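PDB 3RFI: Asp from Solanum tuberosum, which is the saposin-like domain (plant-specific insert) of a plant aspartic protease and, like other saposin-like proteins, probably interacts with membrane lipids. Local coordinates for residues Val27-Pro32 / Gln84-Lys88. Sequence-based numbering, arbitrary orientation. Where two conformers were deposited one is given.
Sequences VSGVRP and QNQLK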
ATOM      1  N   VAL A  27       2.967  -1.330  -1.664  1.00 28.28           N
ATOM      2  CA  VAL A  27       2.234  -2.199  -2.535  1.00 30.47           C
ATOM      3  C   VAL A  27       3.017  -3.519  -2.784  1.00 30.11           C
ATOM      4  O   VAL A  27       2.464  -4.624  -2.602  1.00 29.69           O
ATOM      5  CB  VAL A  27       1.821  -1.487  -3.827  1.00 31.94           C
ATOM      6  CG1 VAL A  27       1.079  -2.468  -4.779  1.00 37.25           C
ATOM      7  CG2 VAL A  27       0.868  -0.337  -3.516  1.00 33.44           C
ATOM      8  N   SER A  28       4.289  -3.410  -3.152  1.00 29.68           N
ATOM      9  CA  SER A  28       5.096  -4.585  -3.496  0.50 32.52           C
ATOM     10  C   SER A  28       5.477  -5.419  -2.281  1.00 32.22           C
ATOM     11  O   SER A  28       5.789  -6.639  -2.415  1.00 34.63           O
ATOM     12  CB  SER A  28       6.354  -4.177  -4.272  0.50 33.38           C
ATOM     13  OG  SER A  28       5.977  -3.829  -5.596  0.50 37.87           O
ATOM     14  N   GLY A  29       5.424  -4.787  -1.100  1.00 29.56           N
ATOM     15  CA  GLY A  29       5.728  -5.488   0.145  1.00 30.14           C
ATOM     16  C   GLY A  29       4.569  -6.389   0.587  1.00 31.41           C
ATOM     17  O   GLY A  29       4.759  -7.302   1.369  1.00 34.56           O
ATOM     18  N   VAL A  30       3.376  -6.188   0.076  1.00 31.70           N
ATOM     19  CA  VAL A  30       2.294  -7.119   0.467  1.00 33.50           C
ATOM     20  C   VAL A  30       2.550  -8.554  -0.014  1.00 34.89           C
ATOM     21  O   VAL A  30       2.954  -8.760  -1.147  1.00 33.83           O
ATOM     22  CB  VAL A  30       0.907  -6.599   0.199  1.00 33.35           C
ATOM     23  CG1 VAL A  30       0.844  -5.612  -0.840  1.00 39.00           C
ATOM     24  CG2 VAL A  30      -0.098  -7.745  -0.077  1.00 35.81           C
ATOM     25  N   ARG A  31       2.374  -9.539   0.862  1.00 36.16           N
ATOM     26  CA  ARG A  31       2.652 -10.925   0.471  1.00 39.26           C
ATOM     27  C   ARG A  31       1.362 -11.677   0.533  1.00 40.95           C
ATOM     28  O   ARG A  31       0.850 -11.867   1.606  1.00 38.59           O
ATOM     29  CB  ARG A  31       3.678 -11.574   1.402  1.00 40.71           C
ATOM     30  CG  ARG A  31       5.106 -11.008   1.205  1.00 45.75           C
ATOM     31  CD  ARG A  31       5.971 -11.277   2.439  1.00 57.76           C
ATOM     32  NE  ARG A  31       5.388 -10.754   3.691  1.00 65.09           N
ATOM     33  CZ  ARG A  31       6.099 -10.259   4.715  1.00 68.78           C
ATOM     34  NH1 ARG A  31       7.437 -10.183   4.653  1.00 71.00           N
ATOM     35  NH2 ARG A  31       5.471  -9.827   5.806  1.00 69.33           N
ATOM     36  N   PRO A  32       0.811 -12.055  -0.635  1.00 26.84           N
ATOM     37  CA  PRO A  32      -0.487 -12.731  -0.697  1.00 26.52           C
ATOM     38  C   PRO A  32      -0.496 -13.889   0.253  1.00 27.64           C
ATOM     39  O   PRO A  32      -1.482 -14.120   0.927  1.00 26.85           O
ATOM     40  CB  PRO A  32      -0.511 -13.241  -2.156  1.00 26.11           C
ATOM     41  CG  PRO A  32       0.083 -12.080  -2.832  1.00 28.82           C
ATOM     42  CD  PRO A  32       1.334 -11.809  -1.996  1.00 27.04           C
ATOM     43  N   GLN A  84      -3.333  -5.953  -5.021  1.00 21.45           N
ATOM     44  CA  GLN A  84      -2.091  -5.214  -5.200  1.00 22.79           C
ATOM     45  C   GLN A  84      -2.064  -4.527  -6.530  1.00 21.56           C
ATOM     46  O   GLN A  84      -1.504  -3.445  -6.625  1.00 22.14           O
ATOM     47  CB  GLN A  84      -0.886  -6.127  -5.155  1.00 22.03           C
ATOM     48  CG  GLN A  84      -0.565  -6.616  -3.699  1.00 29.87           C
ATOM     49  CD  GLN A  84       0.517  -7.695  -3.724  1.00 33.50           C
ATOM     50  OE1 GLN A  84       0.211  -8.851  -4.001  1.00 32.34           O
ATOM     51  NE2 GLN A  84       1.798  -7.305  -3.517  1.00 34.47           N
ATOM     52  N   ASN A  85      -2.609  -5.188  -7.546  1.00 20.91           N
ATOM     53  CA  ASN A  85      -2.607  -4.561  -8.873  1.00 23.00           C
ATOM     54  C   ASN A  85      -3.527  -3.340  -8.899  1.00 21.90           C
ATOM     55  O   ASN A  85      -3.149  -2.339  -9.548  1.00 25.04           O
ATOM     56  CB  ASN A  85      -3.044  -5.512  -9.961  1.00 23.35           C
ATOM     57  CG  ASN A  85      -2.545  -5.076 -11.305  1.00 27.74           C
ATOM     58  OD1 ASN A  85      -1.365  -5.079 -11.540  1.00 27.83           O
ATOM     59  ND2 ASN A  85      -3.461  -4.719 -12.216  1.00 25.94           N
ATOM     60  N   GLN A  86      -4.673  -3.399  -8.206  1.00 21.68           N
ATOM     61  CA  GLN A  86      -5.539  -2.222  -8.072  1.00 23.75           C
ATOM     62  C   GLN A  86      -4.740  -1.126  -7.386  1.00 23.82           C
ATOM     63  O   GLN A  86      -4.805   0.048  -7.758  1.00 25.92           O
ATOM     64  CB  GLN A  86      -6.837  -2.502  -7.315  1.00 25.32           C
ATOM     65  CG  GLN A  86      -8.012  -1.586  -7.689  1.00 32.59           C
ATOM     66  CD  GLN A  86      -7.852  -0.238  -7.201  1.00 39.96           C
ATOM     67  OE1 GLN A  86      -8.042   0.754  -7.949  1.00 44.84           O
ATOM     68  NE2 GLN A  86      -7.485  -0.134  -5.934  1.00 37.18           N
ATOM     69  N   LEU A  87      -3.915  -1.486  -6.428  1.00 22.86           N
ATOM     70  CA  LEU A  87      -3.254  -0.431  -5.662  1.00 25.24           C
ATOM     71  C   LEU A  87      -2.187   0.289  -6.498  1.00 24.96           C
ATOM     72  O   LEU A  87      -1.805   1.409  -6.155  1.00 27.78           O
ATOM     73  CB  LEU A  87      -2.625  -1.022  -4.402  1.00 25.22           C
ATOM     74  CG  LEU A  87      -3.631  -1.442  -3.355  1.00 29.06           C
ATOM     75  CD1 LEU A  87      -2.847  -1.788  -2.100  1.00 32.22           C
ATOM     76  CD2 LEU A  87      -4.592  -0.271  -3.118  1.00 30.75           C
ATOM     77  N   LYS A  88      -1.747  -0.346  -7.582  1.00 33.13           N
ATOM     78  CA  LYS A  88      -0.743   0.235  -8.498  1.00 34.89           C
ATOM     79  C   LYS A  88      -1.387   1.256  -9.409  1.00 35.21           C
ATOM     80  O   LYS A  88      -0.681   2.002 -10.109  1.00 37.50           O
ATOM     81  CB  LYS A  88      -0.172  -0.864  -9.420  1.00 38.23           C
ATOM     82  CG  LYS A  88       0.710  -1.900  -8.755  1.00 40.46           C
ATOM     83  CD  LYS A  88       1.117  -2.968  -9.810  1.00 45.61           C
ATOM     84  CE  LYS A  88       1.128  -4.442  -9.252  1.00 47.93           C
ATOM     85  NZ  LYS A  88       0.824  -5.542 -10.277  1.00 40.52           N
TER
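Val27, in the last turn of helix 6-29, packs by its methyl groups against Gln84 and Leu87 near the end of helix 71-87. The two methyl groups do different work. CG1 of Val27, anti to the backbone N (chi1 178°), lies 3.3 Å from the carbonyl O of Gln84. The same methyl also meets Lys88 CG. CG2 of Val27 packs on Leu87 CB at 3.7 Å. The Leu87 carbonyl O is in turn hydrogen-bonded by NE1 of Trp23, one turn back on helix 6-29. The backbone of Val27 takes part as well. Gln84 NE2 donates a nearly straight hydrogen bond to Val27 O, 2.9 Å long with an N-H...O angle of 171°. The oxygen sits too near another atom in the model, so the details of this bond are doubtful. Val30 N also approaches Val27 O as a donor, subject to the same doubt. Saposin-like domains are small helical folds tied by disulfides, here Cys11-Cys104, Cys36-Cys76 and Cys42-Cys73. In this one the contact joins the end of helix 6-29 and the turn after it to helix 71-87. Val30 lies in that turn and points toward Gln84. CG2 of Val30 touches Gln84 CD at 3.7 Å. Val30 O is 3.0 Å from Gln84 NE2, but the angle is too poor for a hydrogen bond. The Gln84 chain runs extended beyond CG (chi2 171°), which carries its amide across to the turn. A leucine in place of Gln84 would probably leave Val27 O without its donor from helix 71-87. Pro32 follows Arg31, the N-cap residue of helix 32-38. Pro32 CG lies 3.4 Å from Gln84 OE1, with the two side chains at about a right angle. Pro32 also packs on Glu77, Val80 and Val81 of helix 71-87.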